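Local coordinates for bacterial bifunctional deaminase-reductase C-terminal domain-containing protein (PDB 2P4G) that is a pyrimidine reductase-like protein that probably acts as an NADP-dependent 5-amino-6-(5-phosphoribosylamino)uracil reductase in riboflavin biosynthesis, at residues Gln20-Ala25 / Arg211-Ile216; Glu126-Asp131 / Leu136-Ile141. All coordinates share one frame; numbering follows the deposited sequence.

Contact 1 (Gln20-Ala25 / Arg211-Ile216); sequences QIVYGA and RLHLTI
Ile21 and Val22, near the C-terminal end of the short helix 18-23, pack against the outer end of the His213 imidazole in a small buried packing contact between the N-terminal part of the chain and strand 211-217 of the central sheet. His213 is the residue of the strand that carries it. Its CB leaves the strand toward the helix, and CG lies anti to the carbonyl carbon (chi1 -68°), which sends the ring out from the sheet with its ND1-CE1 side against the helix. Ile21 meets that side with two groups. Its methyl CG2, set anti to the backbone N by chi1 of -65°, lies 3.6 Å from His213 ND1, while the longer CG1-CD1 branch leads away from the strand. The carbonyl Ile21 O approaches the ring at its edge, in plane, 3.5 Å from His213 CE1. Val22 comes in obliquely and more loosely, with its CA 4.1 Å from His213 CE1.

No hydrogen bond joins the two segments directly; instead, two arginines of the neighbouring strands bond His213 NE2 and the carbonyls of the helix end. Arg37 NH1 bonds both His213 NE2 and Val22 O, linking the imidazole to the end of the helix, and Arg257 NH1 takes Ile21 O together with Gly24 O. Gly24 is the first residue to leave helical geometry, although its N still bonds Gln20 O at 2.7 Å. Leu65 of helix 60-72 touches both Ile21 and Val22. The arrangement is that of a short N-terminal helix packed on one face of the mixed sheet of the RibD C-terminal, dihydrofolate reductase-like fold, over the strand that runs between 35-43 and 254-260.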
loop_
_atom_site.group_PDB
_atom_site.type_symbol
_atom_site.label_atom_id
_atom_site.label_comp_id
_atom_site.label_asym_id
_atom_site.label_seq_id
_atom_site.Cartn_x
_atom_site.Cartn_y
_atom_site.Cartn_z
ATOM N N GLN A 20 -7.611 -3.295 -22.055
ATOM C CA GLN A 20 -6.215 -2.921 -22.207
ATOM C C GLN A 20 -5.404 -3.426 -21.036
ATOM O O GLN A 20 -4.392 -4.085 -21.213
ATOM C CB GLN A 20 -6.073 -1.409 -22.348
ATOM C CG GLN A 20 -6.675 -0.878 -23.654
ATOM C CD GLN A 20 -6.609 0.629 -23.743
ATOM O OE1 GLN A 20 -5.781 1.266 -23.071
ATOM N NE2 GLN A 20 -7.470 1.216 -24.574
ATOM N N ILE A 21 -5.875 -3.124 -19.839
ATOM C CA ILE A 21 -5.190 -3.495 -18.619
ATOM C C ILE A 21 -4.864 -4.971 -18.614
ATOM O O ILE A 21 -3.761 -5.345 -18.260
ATOM C CB ILE A 21 -6.052 -3.161 -17.392
ATOM C CG1 ILE A 21 -6.225 -1.646 -17.282
ATOM C CG2 ILE A 21 -5.412 -3.682 -16.135
ATOM C CD1 ILE A 21 -7.333 -1.197 -16.360
ATOM N N VAL A 22 -5.831 -5.800 -19.012
ATOM C CA VAL A 22 -5.682 -7.249 -19.002
ATOM C C VAL A 22 -4.888 -7.780 -20.204
ATOM O O VAL A 22 -4.070 -8.679 -20.054
ATOM C CB VAL A 22 -7.058 -7.978 -18.915
ATOM C CG1 VAL A 22 -6.892 -9.480 -19.104
ATOM C CG2 VAL A 22 -7.746 -7.700 -17.580
ATOM N N TYR A 23 -5.109 -7.224 -21.392
ATOM C CA TYR A 23 -4.597 -7.845 -22.598
ATOM C C TYR A 23 -3.480 -7.080 -23.314
ATOM O O TYR A 23 -2.763 -7.663 -24.146
ATOM C CB TYR A 23 -5.757 -8.074 -23.583
ATOM C CG TYR A 23 -6.764 -9.090 -23.105
ATOM C CD1 TYR A 23 -6.508 -10.450 -23.219
ATOM C CD2 TYR A 23 -7.986 -8.691 -22.547
ATOM C CE1 TYR A 23 -7.438 -11.393 -22.790
ATOM C CE2 TYR A 23 -8.918 -9.624 -22.118
ATOM C CZ TYR A 23 -8.640 -10.976 -22.240
ATOM O OH TYR A 23 -9.558 -11.918 -21.821
ATOM N N GLY A 24 -3.334 -5.792 -23.013
ATOM C CA GLY A 24 -2.515 -4.912 -23.842
ATOM C C GLY A 24 -1.084 -4.733 -23.360
ATOM O O GLY A 24 -0.792 -4.987 -22.198
ATOM N N ALA A 25 -0.226 -4.267 -24.270
ATOM C CA ALA A 25 1.221 -4.120 -24.046
ATOM C C ALA A 25 1.867 -5.398 -23.519
ATOM O O ALA A 25 2.653 -5.362 -22.561
ATOM C CB ALA A 25 1.525 -2.921 -23.113
ATOM N N ARG A 211 2.456 -11.974 -13.002
ATOM C CA ARG A 211 1.966 -10.591 -13.028
ATOM C C ARG A 211 0.979 -10.392 -11.912
ATOM O O ARG A 211 0.324 -11.339 -11.492
ATOM C CB ARG A 211 1.216 -10.259 -14.314
ATOM C CG ARG A 211 2.102 -9.827 -15.369
ATOM C CD ARG A 211 1.393 -9.378 -16.619
ATOM N NE ARG A 211 2.467 -9.074 -17.551
ATOM C CZ ARG A 211 3.173 -9.995 -18.201
ATOM N NH1 ARG A 211 2.867 -11.289 -18.119
ATOM N NH2 ARG A 211 4.159 -9.610 -18.990
ATOM N N LEU A 212 0.856 -9.131 -11.511
ATOM C CA LEU A 212 -0.047 -8.696 -10.472
ATOM C C LEU A 212 -0.898 -7.557 -11.009
ATOM O O LEU A 212 -0.363 -6.605 -11.558
ATOM C CB LEU A 212 0.779 -8.215 -9.275
ATOM C CG LEU A 212 0.085 -7.594 -8.072
ATOM C CD1 LEU A 212 -0.920 -8.549 -7.459
ATOM C CD2 LEU A 212 1.165 -7.188 -7.095
ATOM N N HIS A 213 -2.217 -7.696 -10.871
ATOM C CA HIS A 213 -3.134 -6.597 -11.007
ATOM C C HIS A 213 -3.462 -6.096 -9.610
ATOM O O HIS A 213 -4.042 -6.822 -8.826
ATOM C CB HIS A 213 -4.403 -7.054 -11.690
ATOM C CG HIS A 213 -4.195 -7.414 -13.110
ATOM N ND1 HIS A 213 -4.379 -6.519 -14.139
ATOM C CD2 HIS A 213 -3.769 -8.565 -13.676
ATOM C CE1 HIS A 213 -4.083 -7.109 -15.282
ATOM N NE2 HIS A 213 -3.722 -8.355 -15.028
ATOM N N LEU A 214 -3.076 -4.861 -9.308
ATOM C CA LEU A 214 -3.313 -4.288 -7.982
ATOM C C LEU A 214 -4.090 -3.003 -8.158
ATOM O O LEU A 214 -3.702 -2.123 -8.946
ATOM C CB LEU A 214 -1.999 -4.026 -7.251
ATOM C CG LEU A 214 -2.096 -3.403 -5.845
ATOM C CD1 LEU A 214 -2.617 -4.406 -4.845
ATOM C CD2 LEU A 214 -0.734 -2.857 -5.417
ATOM N N THR A 215 -5.221 -2.940 -7.461
ATOM C CA THR A 215 -6.033 -1.751 -7.358
ATOM C C THR A 215 -5.742 -1.114 -6.009
ATOM O O THR A 215 -5.804 -1.787 -4.988
ATOM C CB THR A 215 -7.527 -2.105 -7.405
ATOM O OG1 THR A 215 -7.787 -2.822 -8.616
ATOM C CG2 THR A 215 -8.421 -0.830 -7.302
ATOM N N ILE A 216 -5.432 0.183 -6.017
ATOM C CA ILE A 216 -5.160 0.939 -4.793
ATOM C C ILE A 216 -6.297 1.914 -4.581
ATOM O O ILE A 216 -6.518 2.838 -5.386
ATOM C CB ILE A 216 -3.845 1.688 -4.866
ATOM C CG1 ILE A 216 -2.721 0.698 -5.210
ATOM C CG2 ILE A 216 -3.589 2.419 -3.530
ATOM C CD1 ILE A 216 -1.586 1.285 -5.951
#

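Contact 2 (Glu126-Asp131 / Leu136-Ile141); sequences ELFSPD and LSPLVI. With EDO (1,2-ethanediol), chain E; EDO (1,2-ethanediol), chain O.
Leu127 and Pro138 form the centre of this contact, in which the loop 126-131 folds back against the residues leading into strand 139-143. The carbonyl Leu127 O lies 3.4 Å from Pro138 CD, and the methyl Leu127 CD2 is 4.1 Å from the same Pro138 CD, the two side chains crossing at a slant. That methyl also sits 3.7 Å from Leu136 O, so Leu127 spans both residues that flank Ser137. Phe128 adds the third apolar piece: its CB points away from 136-141, but with CG anti to the carbonyl carbon (chi1 -57°) the ring comes back until CE1 is 4.0 Å from Pro138 CG, meeting the proline obliquely.

No direct hydrogen bond crosses between the segments; a water does so instead, donating to Leu127 O at 2.7 Å and bonding Ser137 OG at 2.9 Å. Farther out, the turn Glu126-Ser129, which holds Leu127 and Phe128, is closed by Ser129 N to Glu126 O, while Ser129 OG donates to Glu126 OE1 from above the carboxylate plane, 37° out of it. Two molecules of 1,2-ethanediol, probably from the crystallisation liquor, bind Glu126 N and Asp131 OD2.

Phe121 and Phe123 meet the Phe128 ring with inclined planes. Leu112 and Leu114 of strand 111-115 touch Leu127 and Pro138 respectively, and strand 139-143 itself runs parallel between 111-115 and 166-169.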
loop_
_atom_site.group_PDB
_atom_site.type_symbol
_atom_site.label_atom_id
_atom_site.label_comp_id
_atom_site.label_asym_id
_atom_site.label_seq_id
_atom_site.Cartn_x
_atom_site.Cartn_y
_atom_site.Cartn_z
ATOM N N GLU A 126 -25.509 -21.910 -4.333
ATOM C CA GLU A 126 -25.655 -22.635 -5.597
ATOM C C GLU A 126 -24.367 -23.331 -5.964
ATOM O O GLU A 126 -24.405 -24.349 -6.642
ATOM C CB GLU A 126 -26.073 -21.705 -6.744
ATOM C CG GLU A 126 -27.548 -21.291 -6.742
ATOM C CD GLU A 126 -28.501 -22.413 -7.106
ATOM O OE1 GLU A 126 -28.070 -23.592 -7.112
ATOM O OE2 GLU A 126 -29.684 -22.112 -7.396
ATOM N N LEU A 127 -23.226 -22.802 -5.522
ATOM C CA LEU A 127 -21.952 -23.515 -5.745
ATOM C C LEU A 127 -21.984 -24.971 -5.259
ATOM O O LEU A 127 -21.234 -25.796 -5.770
ATOM C CB LEU A 127 -20.772 -22.803 -5.088
ATOM C CG LEU A 127 -20.122 -21.654 -5.860
ATOM C CD1 LEU A 127 -19.122 -20.954 -4.914
ATOM C CD2 LEU A 127 -19.477 -22.160 -7.171
ATOM N N PHE A 128 -22.843 -25.275 -4.285
ATOM C CA PHE A 128 -22.910 -26.633 -3.726
ATOM C C PHE A 128 -24.227 -27.355 -3.961
ATOM O O PHE A 128 -24.456 -28.391 -3.331
ATOM C CB PHE A 128 -22.481 -26.626 -2.245
ATOM C CG PHE A 128 -21.115 -26.073 -2.078
ATOM C CD1 PHE A 128 -20.021 -26.812 -2.468
ATOM C CD2 PHE A 128 -20.922 -24.788 -1.637
ATOM C CE1 PHE A 128 -18.745 -26.279 -2.406
ATOM C CE2 PHE A 128 -19.654 -24.242 -1.570
ATOM C CZ PHE A 128 -18.562 -24.990 -1.951
ATOM N N SER A 129 -25.050 -26.858 -4.903
ATOM C CA SER A 129 -26.242 -27.589 -5.340
ATOM C C SER A 129 -25.818 -28.805 -6.128
ATOM O O SER A 129 -24.967 -28.703 -7.004
ATOM C CB SER A 129 -27.186 -26.760 -6.215
ATOM O OG SER A 129 -27.559 -25.552 -5.569
ATOM N N PRO A 130 -26.430 -29.966 -5.834
ATOM C CA PRO A 130 -26.093 -31.218 -6.519
ATOM C C PRO A 130 -26.387 -31.239 -8.022
ATOM O O PRO A 130 -25.845 -32.067 -8.747
ATOM C CB PRO A 130 -26.933 -32.267 -5.792
ATOM C CG PRO A 130 -27.914 -31.555 -5.024
ATOM C CD PRO A 130 -27.471 -30.155 -4.815
ATOM N N ASP A 131 -27.224 -30.328 -8.488
ATOM C CA ASP A 131 -27.548 -30.271 -9.897
ATOM C C ASP A 131 -26.868 -29.109 -10.614
ATOM O O ASP A 131 -27.201 -28.803 -11.735
ATOM C CB ASP A 131 -29.065 -30.187 -10.060
ATOM C CG ASP A 131 -29.672 -29.043 -9.290
ATOM O OD1 ASP A 131 -28.940 -28.254 -8.674
ATOM O OD2 ASP A 131 -30.889 -28.946 -9.290
ATOM N N LEU A 136 -19.640 -25.221 -13.679
ATOM C CA LEU A 136 -19.808 -24.212 -12.640
ATOM C C LEU A 136 -19.429 -24.764 -11.257
ATOM O O LEU A 136 -19.238 -23.994 -10.319
ATOM C CB LEU A 136 -21.257 -23.700 -12.658
ATOM C CG LEU A 136 -21.639 -22.970 -13.958
ATOM C CD1 LEU A 136 -23.113 -22.745 -14.019
ATOM C CD2 LEU A 136 -20.851 -21.642 -14.139
ATOM N N SER A 137 -19.327 -26.093 -11.138
ATOM C CA SER A 137 -18.915 -26.740 -9.896
ATOM C C SER A 137 -17.438 -26.424 -9.555
ATOM O O SER A 137 -16.572 -26.493 -10.418
ATOM C CB SER A 137 -19.126 -28.266 -10.009
ATOM O OG SER A 137 -19.034 -28.917 -8.747
ATOM N N PRO A 138 -17.156 -26.063 -8.300
ATOM C CA PRO A 138 -15.815 -25.670 -7.937
ATOM C C PRO A 138 -14.931 -26.865 -7.663
ATOM O O PRO A 138 -15.395 -27.857 -7.109
ATOM C CB PRO A 138 -16.025 -24.929 -6.626
ATOM C CG PRO A 138 -17.207 -25.593 -6.018
ATOM C CD PRO A 138 -18.080 -25.972 -7.150
ATOM N N LEU A 139 -13.656 -26.748 -8.026
ATOM C CA LEU A 139 -12.681 -27.735 -7.675
ATOM C C LEU A 139 -12.218 -27.340 -6.259
ATOM O O LEU A 139 -11.717 -26.238 -6.044
ATOM C CB LEU A 139 -11.536 -27.717 -8.692
ATOM C CG LEU A 139 -10.338 -28.632 -8.443
ATOM C CD1 LEU A 139 -10.766 -30.098 -8.363
ATOM C CD2 LEU A 139 -9.263 -28.395 -9.528
ATOM N N VAL A 140 -12.421 -28.229 -5.291
ATOM C CA VAL A 140 -11.993 -27.967 -3.924
ATOM C C VAL A 140 -10.640 -28.624 -3.688
ATOM O O VAL A 140 -10.447 -29.794 -4.019
ATOM C CB VAL A 140 -13.024 -28.445 -2.893
ATOM C CG1 VAL A 140 -12.488 -28.223 -1.435
ATOM C CG2 VAL A 140 -14.325 -27.709 -3.128
ATOM N N ILE A 141 -9.701 -27.841 -3.159
ATOM C CA ILE A 141 -8.364 -28.329 -2.836
ATOM C C ILE A 141 -8.169 -28.188 -1.314
ATOM O O ILE A 141 -8.197 -27.091 -0.774
ATOM C CB ILE A 141 -7.234 -27.543 -3.567
ATOM C CG1 ILE A 141 -7.481 -27.452 -5.085
ATOM C CG2 ILE A 141 -5.851 -28.148 -3.229
ATOM C CD1 ILE A 141 -7.352 -28.724 -5.832
HETATM C C1 EDO E . -26.255 -18.462 -5.336
HETATM O O1 EDO E . -25.384 -18.853 -4.278
HETATM C C2 EDO E . -25.449 -18.153 -6.580
HETATM O O2 EDO E . -26.134 -17.135 -7.309
HETATM C C1 EDO O . -33.557 -30.418 -9.895
HETATM O O1 EDO O . -32.378 -31.226 -10.083
HETATM C C2 EDO O . -34.343 -30.718 -8.617
HETATM O O2 EDO O . -35.676 -31.149 -8.943
HETATM O O HOH W 1 -21.287 -28.170 -7.003
#

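The two contacts lie on opposite sides of the chain's centre, with their own centres 29 Å apart and their nearest atoms about 17 Å apart, so they do not touch. Both reach the same mixed sheet, but at different parts of it: contact 1 uses strand 211-217, which pairs antiparallel with 254-260, itself next to 237-248, whereas contact 2 uses strand 139-143, beside 166-169, outermost within this chain. Along the chain, contact 2 falls wholly between the two segments of contact 1. Contact 1 therefore joins regions distant in sequence, bringing the N-terminal helix onto a late strand, while contact 2 is local, tucking a strand-to-strand connection against the beginning of its own next strand.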